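Atp-dependent DNA ligase (Psychromonas sp., PDB 4D05) probably seals nicks in double-stranded DNA at the expense of ATP, passing through an enzyme-adenylate intermediate, as other minimal ATP-dependent DNA ligases do. Local coordinates at residues I202-E207 with S231-R236; Q132-P135 with A139-D142; L66-Q71 with S77-T82. One frame throughout, in Å; residues are numbered along the deposited sequence. Where two conformers were deposited one is given.

Contact 1 (I202-E207 with S231-R236). With SO4 (sulfate ion), chain E.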
ATOM      1  N   ILE A 202     -12.694  22.168  13.144  1.00  5.23           N
ATOM      2  CA  ILE A 202     -13.986  21.584  12.789  1.00  4.65           C
ATOM      3  C   ILE A 202     -14.228  20.351  13.618  1.00  3.11           C
ATOM      4  O   ILE A 202     -13.275  19.719  14.112  1.00  3.98           O
ATOM      5  CB  ILE A 202     -14.099  21.224  11.301  1.00  4.97           C
ATOM      6  CG1 ILE A 202     -12.989  20.240  10.900  1.00  3.71           C
ATOM      7  CG2 ILE A 202     -14.031  22.479  10.434  1.00  6.42           C
ATOM      8  CD1 ILE A 202     -12.997  19.807   9.434  1.00  4.52           C
ATOM      9  N   LEU A 203     -15.496  20.008  13.774  1.00  3.22           N
ATOM     10  CA  LEU A 203     -15.858  18.702  14.290  1.00  2.67           C
ATOM     11  C   LEU A 203     -16.369  17.892  13.108  1.00  3.01           C
ATOM     12  O   LEU A 203     -17.163  18.381  12.326  1.00  3.66           O
ATOM     13  CB  LEU A 203     -16.950  18.815  15.324  1.00  4.94           C
ATOM     14  CG  LEU A 203     -16.541  19.306  16.699  1.00  6.84           C
ATOM     15  CD1 LEU A 203     -17.846  19.432  17.524  1.00 11.00           C
ATOM     16  CD2 LEU A 203     -15.508  18.405  17.400  1.00  6.18           C
ATOM     17  N   VAL A 204     -15.889  16.659  12.980  1.00  3.62           N
ATOM     18  CA  VAL A 204     -16.319  15.779  11.902  1.00  3.18           C
ATOM     19  C   VAL A 204     -16.804  14.467  12.487  1.00  4.45           C
ATOM     20  O   VAL A 204     -16.436  14.113  13.595  1.00  4.60           O
ATOM     21  CB  VAL A 204     -15.204  15.508  10.878  1.00  3.44           C
ATOM     22  CG1 VAL A 204     -14.683  16.816  10.307  1.00  4.05           C
ATOM     23  CG2 VAL A 204     -14.057  14.669  11.482  1.00  5.05           C
ATOM     24  N   LYS A 205     -17.617  13.746  11.722  1.00  6.10           N
ATOM     25  CA  LYS A 205     -18.013  12.397  12.083  1.00  5.86           C
ATOM     26  C   LYS A 205     -17.618  11.471  10.937  1.00  5.96           C
ATOM     27  O   LYS A 205     -18.024  11.679   9.781  1.00  6.56           O
ATOM     28  CB  LYS A 205     -19.507  12.309  12.363  1.00  8.39           C
ATOM     29  CG  LYS A 205     -19.958  10.947  12.845  1.00  9.50           C
ATOM     30  CD  LYS A 205     -21.424  10.987  13.301  1.00 14.64           C
ATOM     31  CE  LYS A 205     -21.910   9.663  13.841  1.00 17.82           C
ATOM     32  NZ  LYS A 205     -23.350   9.747  14.293  1.00 19.92           N
ATOM     33  N   ASN A 206     -16.790  10.482  11.246  1.00  6.12           N
ATOM     34  CA  ASN A 206     -16.217   9.651  10.200  1.00  8.00           C
ATOM     35  C   ASN A 206     -17.067   8.429   9.906  1.00 11.85           C
ATOM     36  O   ASN A 206     -18.167   8.251  10.479  1.00 10.43           O
ATOM     37  CB  ASN A 206     -14.744   9.284  10.490  1.00  7.78           C
ATOM     38  CG  ASN A 206     -14.580   8.253  11.601  1.00  8.16           C
ATOM     39  OD1 ASN A 206     -15.551   7.686  12.101  1.00  8.44           O
ATOM     40  ND2 ASN A 206     -13.332   8.010  11.998  1.00 11.00           N
ATOM     41  N   GLU A 207     -16.579   7.596   8.985  1.00 14.49           N
ATOM     42  CA  GLU A 207     -17.388   6.499   8.504  1.00 18.44           C
ATOM     43  C   GLU A 207     -17.490   5.357   9.531  1.00 17.46           C
ATOM     44  O   GLU A 207     -18.324   4.469   9.395  1.00 21.82           O
ATOM     45  CB  GLU A 207     -16.889   6.061   7.117  1.00 24.89           C
ATOM     46  CG  GLU A 207     -16.764   7.308   6.195  1.00 29.97           C
ATOM     47  CD  GLU A 207     -16.597   7.001   4.712  1.00 33.42           C
ATOM     48  OE1 GLU A 207     -15.680   6.231   4.351  1.00 32.27           O
ATOM     49  OE2 GLU A 207     -17.386   7.559   3.902  1.00 36.27           O
ATOM     50  N   SER A 231     -20.401  18.910   4.462  1.00  6.97           N
ATOM     51  CA  SER A 231     -19.550  18.448   3.394  1.00  8.38           C
ATOM     52  C   SER A 231     -18.794  17.185   3.794  1.00  7.34           C
ATOM     53  O   SER A 231     -18.543  16.927   4.989  1.00  7.09           O
ATOM     54  CB  SER A 231     -18.595  19.536   2.930  1.00  9.24           C
ATOM     55  OG  SER A 231     -17.671  19.935   3.924  1.00  9.94           O
ATOM     56  N   LEU A 232     -18.483  16.381   2.778  1.00  6.68           N
ATOM     57  CA  LEU A 232     -17.646  15.212   2.949  1.00  6.33           C
ATOM     58  C   LEU A 232     -16.223  15.648   2.669  1.00  6.40           C
ATOM     59  O   LEU A 232     -15.947  16.175   1.601  1.00  6.45           O
ATOM     60  CB  LEU A 232     -18.070  14.110   1.966  1.00  7.63           C
ATOM     61  CG  LEU A 232     -17.326  12.779   2.160  1.00  7.78           C
ATOM     62  CD1 LEU A 232     -17.804  12.093   3.432  1.00  8.74           C
ATOM     63  CD2 LEU A 232     -17.480  11.865   0.912  1.00 10.60           C
ATOM     64  N   ILE A 233     -15.333  15.457   3.644  1.00  7.14           N
ATOM     65  CA  ILE A 233     -13.958  15.888   3.530  1.00  7.57           C
ATOM     66  C   ILE A 233     -13.058  14.691   3.705  1.00  6.49           C
ATOM     67  O   ILE A 233     -13.486  13.666   4.242  1.00  6.36           O
ATOM     68  CB  ILE A 233     -13.608  17.019   4.546  1.00  6.10           C
ATOM     69  CG1 ILE A 233     -13.737  16.569   6.016  1.00  7.16           C
ATOM     70  CG2 ILE A 233     -14.521  18.217   4.258  1.00  6.23           C
ATOM     71  CD1 ILE A 233     -12.529  15.873   6.570  1.00  9.45           C
ATOM     72  N   THR A 234     -11.810  14.841   3.250  1.00  5.50           N
ATOM     73  CA  THR A 234     -10.786  13.849   3.493  1.00  6.30           C
ATOM     74  C   THR A 234      -9.863  14.380   4.573  1.00  7.42           C
ATOM     75  O   THR A 234      -9.463  15.553   4.540  1.00  7.06           O
ATOM     76  CB  THR A 234      -9.969  13.589   2.233  1.00  6.79           C
ATOM     77  OG1 THR A 234     -10.805  12.945   1.264  1.00  9.85           O
ATOM     78  CG2 THR A 234      -8.784  12.680   2.544  1.00  7.03           C
ATOM     79  N   TYR A 235      -9.548  13.510   5.529  1.00  6.05           N
ATOM     80  CA  TYR A 235      -8.589  13.830   6.569  1.00  5.05           C
ATOM     81  C   TYR A 235      -7.463  12.812   6.517  1.00  6.35           C
ATOM     82  O   TYR A 235      -7.626  11.731   5.954  1.00  6.74           O
ATOM     83  CB  TYR A 235      -9.239  13.865   7.941  1.00  4.56           C
ATOM     84  CG  TYR A 235      -9.799  12.553   8.407  1.00  5.02           C
ATOM     85  CD1 TYR A 235     -11.083  12.162   8.047  1.00  5.15           C
ATOM     86  CD2 TYR A 235      -9.061  11.723   9.222  1.00  5.75           C
ATOM     87  CE1 TYR A 235     -11.614  10.940   8.475  1.00  5.08           C
ATOM     88  CE2 TYR A 235      -9.569  10.510   9.660  1.00  5.72           C
ATOM     89  CZ  TYR A 235     -10.842  10.113   9.274  1.00  6.07           C
ATOM     90  OH  TYR A 235     -11.346   8.903   9.737  1.00  8.47           O
ATOM     91  N   ARG A 236      -6.343  13.197   7.109  1.00  7.71           N
ATOM     92  CA  ARG A 236      -5.134  12.405   7.117  1.00  7.20           C
ATOM     93  C   ARG A 236      -4.824  12.067   8.561  1.00  7.15           C
ATOM     94  O   ARG A 236      -5.130  12.852   9.471  1.00  8.30           O
ATOM     95  CB  ARG A 236      -4.023  13.238   6.473  1.00  8.78           C
ATOM     96  CG  ARG A 236      -2.682  12.563   6.428  1.00 11.50           C
ATOM     97  CD  ARG A 236      -1.731  13.358   5.592  1.00 13.76           C
ATOM     98  NE  ARG A 236      -2.208  13.521   4.218  1.00 15.63           N
ATOM     99  CZ  ARG A 236      -1.551  14.221   3.293  1.00 23.84           C
ATOM    100  NH1 ARG A 236      -0.387  14.825   3.581  1.00 27.76           N
ATOM    101  NH2 ARG A 236      -2.042  14.324   2.073  1.00 25.98           N
TER
HETATM  102  S   SO4 E1260     -23.525  10.620  17.818  1.00 23.01           S
HETATM  103  O1  SO4 E1260     -22.623   9.578  17.312  1.00 23.10           O
HETATM  104  O2  SO4 E1260     -24.601   9.970  18.580  1.00 23.06           O
HETATM  105  O3  SO4 E1260     -22.798  11.622  18.638  1.00 19.30           O
HETATM  106  O4  SO4 E1260     -24.108  11.282  16.650  1.00 26.71           O
HETATM  107  O   HOH W   1     -13.488   7.482   8.036  0.95 17.85           O

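Contact 2 (Q132-P135 with A139-D142)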
ATOM      1  N   GLN A 132      15.040  -6.911   3.354  1.00  5.24           N
ATOM      2  CA  GLN A 132      16.140  -6.589   4.261  1.00  8.33           C
ATOM      3  C   GLN A 132      15.713  -6.593   5.715  1.00  7.55           C
ATOM      4  O   GLN A 132      14.555  -6.426   6.042  1.00  6.42           O
ATOM      5  CB  GLN A 132      16.783  -5.240   3.901  1.00 13.34           C
ATOM      6  CG  GLN A 132      15.856  -4.032   3.959  1.00 18.48           C
ATOM      7  CD  GLN A 132      16.509  -2.752   3.370  1.00 24.26           C
ATOM      8  OE1 GLN A 132      17.451  -2.202   3.942  1.00 27.78           O
ATOM      9  NE2 GLN A 132      16.004  -2.287   2.234  1.00 27.64           N
ATOM     10  N   LYS A 133      16.700  -6.760   6.585  1.00  7.14           N
ATOM     11  CA  LYS A 133      16.485  -6.625   8.013  1.00  8.92           C
ATOM     12  C   LYS A 133      16.918  -5.238   8.493  1.00  8.17           C
ATOM     13  O   LYS A 133      17.951  -4.684   8.072  1.00 10.25           O
ATOM     14  CB  LYS A 133      17.285  -7.700   8.775  1.00  9.80           C
ATOM     15  CG  LYS A 133      16.699  -9.096   8.678  1.00 14.69           C
ATOM     16  CD  LYS A 133      15.338  -9.155   9.338  1.00 15.39           C
ATOM     17  CE  LYS A 133      14.848 -10.546   9.630  1.00 17.90           C
ATOM     18  NZ  LYS A 133      15.665 -11.250  10.695  1.00 18.68           N
ATOM     19  N   ILE A 134      16.139  -4.721   9.422  1.00  6.82           N
ATOM     20  CA  ILE A 134      16.322  -3.372   9.969  1.00  6.15           C
ATOM     21  C   ILE A 134      16.436  -3.495  11.479  1.00  5.72           C
ATOM     22  O   ILE A 134      15.693  -4.266  12.104  1.00  6.48           O
ATOM     23  CB  ILE A 134      15.103  -2.488   9.563  1.00  6.76           C
ATOM     24  CG1 ILE A 134      15.021  -2.300   8.041  1.00  9.34           C
ATOM     25  CG2 ILE A 134      15.144  -1.128  10.201  1.00  8.68           C
ATOM     26  CD1 ILE A 134      16.174  -1.514   7.442  1.00 13.07           C
ATOM     27  N   PRO A 135      17.371  -2.759  12.096  1.00  5.72           N
ATOM     28  CA  PRO A 135      17.665  -3.077  13.501  1.00  7.79           C
ATOM     29  C   PRO A 135      16.703  -2.514  14.549  1.00  6.93           C
ATOM     30  O   PRO A 135      16.650  -3.047  15.676  1.00  6.97           O
ATOM     31  CB  PRO A 135      19.059  -2.470  13.713  1.00  7.54           C
ATOM     32  CG  PRO A 135      19.139  -1.376  12.697  1.00  7.10           C
ATOM     33  CD  PRO A 135      18.434  -1.951  11.491  1.00  5.57           C
ATOM     34  N   ALA A 139      15.431   3.369  12.838  1.00  4.12           N
ATOM     35  CA  ALA A 139      16.018   3.080  11.547  1.00  3.15           C
ATOM     36  C   ALA A 139      14.960   2.766  10.469  1.00  2.58           C
ATOM     37  O   ALA A 139      15.090   3.142   9.315  1.00  3.09           O
ATOM     38  CB  ALA A 139      16.994   1.925  11.688  1.00  2.93           C
ATOM     39  N   LEU A 140      13.885   2.140  10.893  1.00  2.26           N
ATOM     40  CA  LEU A 140      12.794   1.790  10.004  1.00  2.66           C
ATOM     41  C   LEU A 140      12.117   3.068   9.467  1.00  1.78           C
ATOM     42  O   LEU A 140      11.823   3.195   8.260  1.00  3.62           O
ATOM     43  CB  LEU A 140      11.790   0.937  10.767  1.00  3.38           C
ATOM     44  CG  LEU A 140      10.575   0.498   9.962  1.00  4.45           C
ATOM     45  CD1 LEU A 140      10.976  -0.496   8.889  1.00  6.43           C
ATOM     46  CD2 LEU A 140       9.476  -0.055  10.894  1.00  6.36           C
ATOM     47  N   PHE A 141      11.900   4.039  10.357  1.00  2.99           N
ATOM     48  CA  PHE A 141      11.212   5.271   9.965  1.00  3.29           C
ATOM     49  C   PHE A 141      12.162   6.156   9.155  1.00  5.71           C
ATOM     50  O   PHE A 141      11.743   6.934   8.308  1.00  5.42           O
ATOM     51  CB  PHE A 141      10.711   6.023  11.204  1.00  5.31           C
ATOM     52  CG  PHE A 141       9.430   5.506  11.805  1.00  8.60           C
ATOM     53  CD1 PHE A 141       8.899   4.280  11.478  1.00 10.97           C
ATOM     54  CD2 PHE A 141       8.721   6.315  12.711  1.00 12.97           C
ATOM     55  CE1 PHE A 141       7.706   3.838  12.033  1.00 11.32           C
ATOM     56  CE2 PHE A 141       7.529   5.867  13.283  1.00 16.24           C
ATOM     57  CZ  PHE A 141       7.034   4.605  12.924  1.00 15.13           C
ATOM     58  N   ASP A 142      13.461   6.043   9.400  1.00  4.12           N
ATOM     59  CA  ASP A 142      14.424   6.739   8.547  1.00  4.55           C
ATOM     60  C   ASP A 142      14.374   6.155   7.128  1.00  3.05           C
ATOM     61  O   ASP A 142      14.379   6.904   6.145  1.00  3.99           O
ATOM     62  CB  ASP A 142      15.861   6.630   9.141  1.00  4.73           C
ATOM     63  CG  ASP A 142      16.803   7.760   8.694  1.00  7.22           C
ATOM     64  OD1 ASP A 142      16.361   8.897   8.474  1.00  5.01           O
ATOM     65  OD2 ASP A 142      18.027   7.489   8.600  1.00 10.03           O
TER

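Contact 3 (L66-Q71 with S77-T82)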
ATOM      1  N   LEU A  66       3.154  -6.370 -10.975  1.00  3.43           N
ATOM      2  CA  LEU A  66       3.580  -5.908 -12.293  1.00  2.22           C
ATOM      3  C   LEU A  66       3.920  -4.433 -12.097  1.00  2.71           C
ATOM      4  O   LEU A  66       3.077  -3.643 -11.633  1.00  3.22           O
ATOM      5  CB  LEU A  66       2.471  -6.099 -13.318  1.00  3.03           C
ATOM      6  CG  LEU A  66       2.018  -7.549 -13.510  1.00  3.59           C
ATOM      7  CD1 LEU A  66       0.779  -7.626 -14.372  1.00  5.37           C
ATOM      8  CD2 LEU A  66       3.126  -8.384 -14.132  1.00  5.16           C
ATOM      9  N   TRP A  67       5.139  -4.052 -12.458  1.00  3.57           N
ATOM     10  CA  TRP A  67       5.635  -2.729 -12.120  1.00  3.84           C
ATOM     11  C   TRP A  67       6.762  -2.340 -13.054  1.00  4.06           C
ATOM     12  O   TRP A  67       7.548  -3.183 -13.513  1.00  6.09           O
ATOM     13  CB  TRP A  67       6.140  -2.801 -10.688  1.00  4.83           C
ATOM     14  CG  TRP A  67       6.696  -1.562 -10.022  1.00  4.69           C
ATOM     15  CD1 TRP A  67       5.991  -0.574  -9.367  1.00  4.14           C
ATOM     16  CD2 TRP A  67       8.087  -1.258  -9.821  1.00  5.65           C
ATOM     17  NE1 TRP A  67       6.884   0.329  -8.781  1.00  5.21           N
ATOM     18  CE2 TRP A  67       8.161  -0.092  -9.032  1.00  5.64           C
ATOM     19  CE3 TRP A  67       9.265  -1.880 -10.207  1.00  6.50           C
ATOM     20  CZ2 TRP A  67       9.386   0.480  -8.667  1.00  8.00           C
ATOM     21  CZ3 TRP A  67      10.475  -1.309  -9.833  1.00  8.69           C
ATOM     22  CH2 TRP A  67      10.516  -0.154  -9.061  1.00  7.27           C
ATOM     23  N   ILE A  68       6.808  -1.053 -13.371  1.00  3.04           N
ATOM     24  CA  ILE A  68       7.842  -0.521 -14.244  1.00  6.23           C
ATOM     25  C   ILE A  68       8.887   0.244 -13.473  1.00  7.89           C
ATOM     26  O   ILE A  68      10.091  -0.029 -13.595  1.00  7.58           O
ATOM     27  CB  ILE A  68       7.227   0.375 -15.322  1.00  6.08           C
ATOM     28  CG1 ILE A  68       6.324  -0.467 -16.233  1.00  6.32           C
ATOM     29  CG2 ILE A  68       8.300   1.077 -16.160  1.00  7.51           C
ATOM     30  CD1 ILE A  68       5.439   0.332 -17.161  1.00  6.27           C
ATOM     31  N   ALA A  69       8.425   1.215 -12.711  1.00  6.18           N
ATOM     32  CA  ALA A  69       9.316   2.072 -11.896  1.00  7.19           C
ATOM     33  C   ALA A  69       8.466   2.846 -10.915  1.00  8.06           C
ATOM     34  O   ALA A  69       7.254   2.851 -11.023  1.00  8.93           O
ATOM     35  CB  ALA A  69      10.030   3.041 -12.821  1.00  8.08           C
ATOM     36  N   ARG A  70       9.094   3.542  -9.966  1.00  7.13           N
ATOM     37  CA  ARG A  70       8.344   4.413  -9.118  1.00  6.91           C
ATOM     38  C   ARG A  70       7.631   5.440 -10.007  1.00  8.44           C
ATOM     39  O   ARG A  70       8.156   5.872 -11.037  1.00  8.67           O
ATOM     40  CB  ARG A  70       9.287   5.145  -8.160  1.00  8.03           C
ATOM     41  CG  ARG A  70       9.954   4.239  -7.169  1.00  8.01           C
ATOM     42  CD  ARG A  70      10.994   4.979  -6.314  1.00  6.88           C
ATOM     43  NE  ARG A  70      11.479   4.168  -5.203  1.00  8.85           N
ATOM     44  CZ  ARG A  70      12.490   4.531  -4.422  1.00 11.69           C
ATOM     45  NH1 ARG A  70      13.101   5.696  -4.617  1.00 11.05           N
ATOM     46  NH2 ARG A  70      12.908   3.730  -3.454  1.00 12.09           N
ATOM     47  N   GLN A  71       6.443   5.821  -9.566  0.60  7.82           N
ATOM     48  CA  GLN A  71       5.633   6.858 -10.216  0.60  7.85           C
ATOM     49  C   GLN A  71       5.328   6.538 -11.655  0.60  8.25           C
ATOM     50  O   GLN A  71       5.313   7.432 -12.500  0.60  8.45           O
ATOM     51  CB  GLN A  71       6.302   8.236 -10.102  0.60  9.29           C
ATOM     52  CG  GLN A  71       6.519   8.723  -8.702  0.60 12.01           C
ATOM     53  CD  GLN A  71       5.242   8.906  -7.921  0.60 15.49           C
ATOM     54  OE1 GLN A  71       4.299   9.540  -8.388  0.60 18.45           O
ATOM     55  NE2 GLN A  71       5.204   8.358  -6.717  0.60 18.05           N
ATOM     56  N   SER A  77      -0.684   0.102 -15.259  1.00  3.81           N
ATOM     57  CA  SER A  77      -2.097  -0.238 -15.205  1.00  6.08           C
ATOM     58  C   SER A  77      -2.721  -0.199 -16.604  1.00  5.33           C
ATOM     59  O   SER A  77      -3.471  -1.098 -16.978  1.00  6.29           O
ATOM     60  CB  SER A  77      -2.834   0.762 -14.282  1.00  6.55           C
ATOM     61  OG  SER A  77      -4.220   0.410 -14.158  1.00  8.85           O
ATOM     62  N   GLY A  78      -2.365   0.802 -17.397  1.00  5.58           N
ATOM     63  CA  GLY A  78      -2.896   0.916 -18.754  1.00  6.10           C
ATOM     64  C   GLY A  78      -2.467  -0.239 -19.645  1.00  5.89           C
ATOM     65  O   GLY A  78      -3.217  -0.716 -20.482  1.00  7.84           O
ATOM     66  N   ILE A  79      -1.240  -0.690 -19.479  1.00  3.70           N
ATOM     67  CA  ILE A  79      -0.781  -1.838 -20.255  1.00  3.75           C
ATOM     68  C   ILE A  79      -1.495  -3.113 -19.777  1.00  4.01           C
ATOM     69  O   ILE A  79      -1.986  -3.909 -20.571  1.00  5.28           O
ATOM     70  CB  ILE A  79       0.745  -1.992 -20.133  1.00  5.31           C
ATOM     71  CG1 ILE A  79       1.477  -0.797 -20.746  1.00  5.26           C
ATOM     72  CG2 ILE A  79       1.205  -3.290 -20.785  1.00  5.98           C
ATOM     73  CD1 ILE A  79       2.943  -0.698 -20.315  1.00  5.50           C
ATOM     74  N   ALA A  80      -1.515  -3.328 -18.473  1.00  5.00           N
ATOM     75  CA  ALA A  80      -2.059  -4.558 -17.926  1.00  5.51           C
ATOM     76  C   ALA A  80      -3.543  -4.729 -18.224  1.00  7.11           C
ATOM     77  O   ALA A  80      -3.992  -5.874 -18.348  1.00  7.21           O
ATOM     78  CB  ALA A  80      -1.751  -4.636 -16.388  1.00  7.64           C
ATOM     79  N   ARG A  81      -4.276  -3.610 -18.391  1.00  7.57           N
ATOM     80  CA  ARG A  81      -5.707  -3.588 -18.751  1.00  8.19           C
ATOM     81  C   ARG A  81      -5.932  -3.890 -20.218  1.00  6.11           C
ATOM     82  O   ARG A  81      -7.056  -4.154 -20.631  1.00  8.00           O
ATOM     83  CB  ARG A  81      -6.307  -2.139 -18.629  1.00 12.68           C
ATOM     84  CG  ARG A  81      -6.586  -1.592 -17.340  1.00 21.54           C
ATOM     85  CD  ARG A  81      -7.611  -0.444 -17.486  1.00 19.09           C
ATOM     86  NE  ARG A  81      -7.153   0.789 -18.142  1.00 16.99           N
ATOM     87  CZ  ARG A  81      -6.343   1.680 -17.563  1.00 16.22           C
ATOM     88  NH1 ARG A  81      -5.859   1.454 -16.349  1.00 14.96           N
ATOM     89  NH2 ARG A  81      -6.013   2.808 -18.180  1.00 13.87           N
ATOM     90  N   THR A  82      -4.891  -3.730 -21.037  1.00  5.51           N
ATOM     91  CA  THR A  82      -5.046  -3.925 -22.481  1.00  5.32           C
ATOM     92  C   THR A  82      -5.178  -5.403 -22.810  1.00  5.48           C
ATOM     93  O   THR A  82      -4.337  -6.195 -22.410  1.00  4.95           O
ATOM     94  CB  THR A  82      -3.880  -3.318 -23.220  1.00  6.56           C
ATOM     95  OG1 THR A  82      -3.831  -1.927 -22.930  1.00  7.87           O
ATOM     96  CG2 THR A  82      -4.023  -3.515 -24.706  1.00  7.31           C
TER

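Contact 1 (I202-E207 with S231-R236)
Asn206 and Tyr235 make the polar join between the two strands. The amide ND2 of Asn206 donates to Tyr235 OH at 3.1 Å with an N-H...O angle of 149°, and the hydroxyl oxygen lies somewhat outside the amide plane, tilted by 19°. The same hydroxyl is also 3.5 Å from Asn206 CB, so the phenol end rests against the root of the asparagine as well as its amide. In both residues CG lies between the backbone N and the carbonyl carbon, which carries amide and phenol toward each other across the gap; the two side chains meet at a slant, with amide and ring planes 25° apart. Asn206 is gripped at its other end too: OD1 accepts from the backbone N of Glu208 and of Val210, fixing which way round the amide sits. A water also bridges the segments, 3.1 Å from Tyr235 OH, and accepts from Glu207 N.

This is the OB fold of the ligase, in which strands 199-206 and 232-237 both flank strand 179-190 of one antiparallel sheet; their side chains meet over that shared neighbour. Beyond the polar pair, Val204 CG1 meets Ile233 CG1 at 4.4 Å, a loose apolar touch; Val204 also rests on Ala183 and Ile233 on Val185, both of strand 179-190. Phe212 approaches the Tyr235 ring edge-to-face and also touches Val204 and Asn206. Pointing away from the partner strand, Lys205 runs fully extended to a sulfate ion, probably from the crystallisation liquor, with NZ donating to O4 at 2.9 Å and to O1 at 3.1 Å.

Contact 2 (Q132-P135 with A139-D142)
Ile134 reaches the first turn of helix 137-149 through one methyl group. Its CB points toward the helix and divides into two branches. The shorter branch, CG2, stands opposite the backbone N of its own residue and beside the carbonyl carbon, a consequence of chi1 at -64°, and this projects the methyl onto the helix backbone. There it lies 3.6 Å from Leu140 N and 3.8 Å from Leu140 CA, so it packs on the main chain itself as much as on side chains. The same methyl has Ala139 CB at 3.9 Å and Leu140 CB at 4.0 Å, and thus sits in the angle between two consecutive residues. The longer branch takes another course: CG1 lies beside the backbone N, and the chain ends at CD1 without approaching the helix as CG2 does.

Pro135 extends the apolar patch, its ring atoms CG and CD each 4.1 Å from Ala139 CB. The small alanine methyl is therefore shared by two successive loop residues. Ala139 N is hydrogen-bonded to Asn136 OD1, just ahead of the helix. Ile134 and Leu140 also both touch Val23 of strand 21-26, next to Ser24 of the AMP pocket. Here the connection from strand 126-128 folds back on the start of the helix it leads into, within the adenylation (nucleotidyltransferase) domain of an ATP-dependent DNA ligase.

Contact 3 (L66-Q71 with S77-T82)
Thr82 OG1 donates to Gly78 O at 2.8 Å, lying in the plane of that carbonyl, with a C=O...O angle of 155°. The bond is local to 77-82 and joins two main-chain hydrogen bonds, from Arg81 N to Ser77 O and from Thr82 N to Ile79 O, in holding the backbone of 77-82 together. Beside them the Arg81 guanidinium places one face over Gly78 CA, 3.6 Å from its plane and toward the rim.

Across to 66-71 the contact is purely apolar. It lies in the nucleotidyltransferase domain, where strand 62-67 runs out and the chain turns back as helix 73-80, so that the helix packs beside the strand it follows. Ile68 and Ile79 meet end to end, CD1 to CD1 at 4.2 Å, with the two side chains crossing at about a right angle. In each, CG1 lies opposite the carbonyl carbon (chi1 -65° and -64°), which sends the long branch across the gap. Leu66 CD1 makes a looser touch with Ala80 CB at 4.4 Å, while its side chain also rests on Ala32 and Phe95 of the neighbouring strands. Leu66 directly follows Glu65 of the AMP pocket, and Arg70 forms a salt bridge with another pocket residue, Glu25.

Contacts 2 and 3 belong to the nucleotidyltransferase domain, contact 1 to the OB domain, and none touches another. Contacts 1 and 3 are buried, whereas contact 2 is only partly so. The elements differ accordingly: contact 1 joins two strands of one sheet, contact 3 a strand end and the helix after it, contact 2 a loop and the helix it enters. Only contact 1 has a hydrogen bond between its segments; contact 3 is methyl on methyl, and contact 2 sets apolar groups against side chains and the helix backbone. Contacts 2 and 3 have centres 28 Å apart, yet the side chains of Leu140 and Leu66 lie about 12 and 10 Å from the bound AMP.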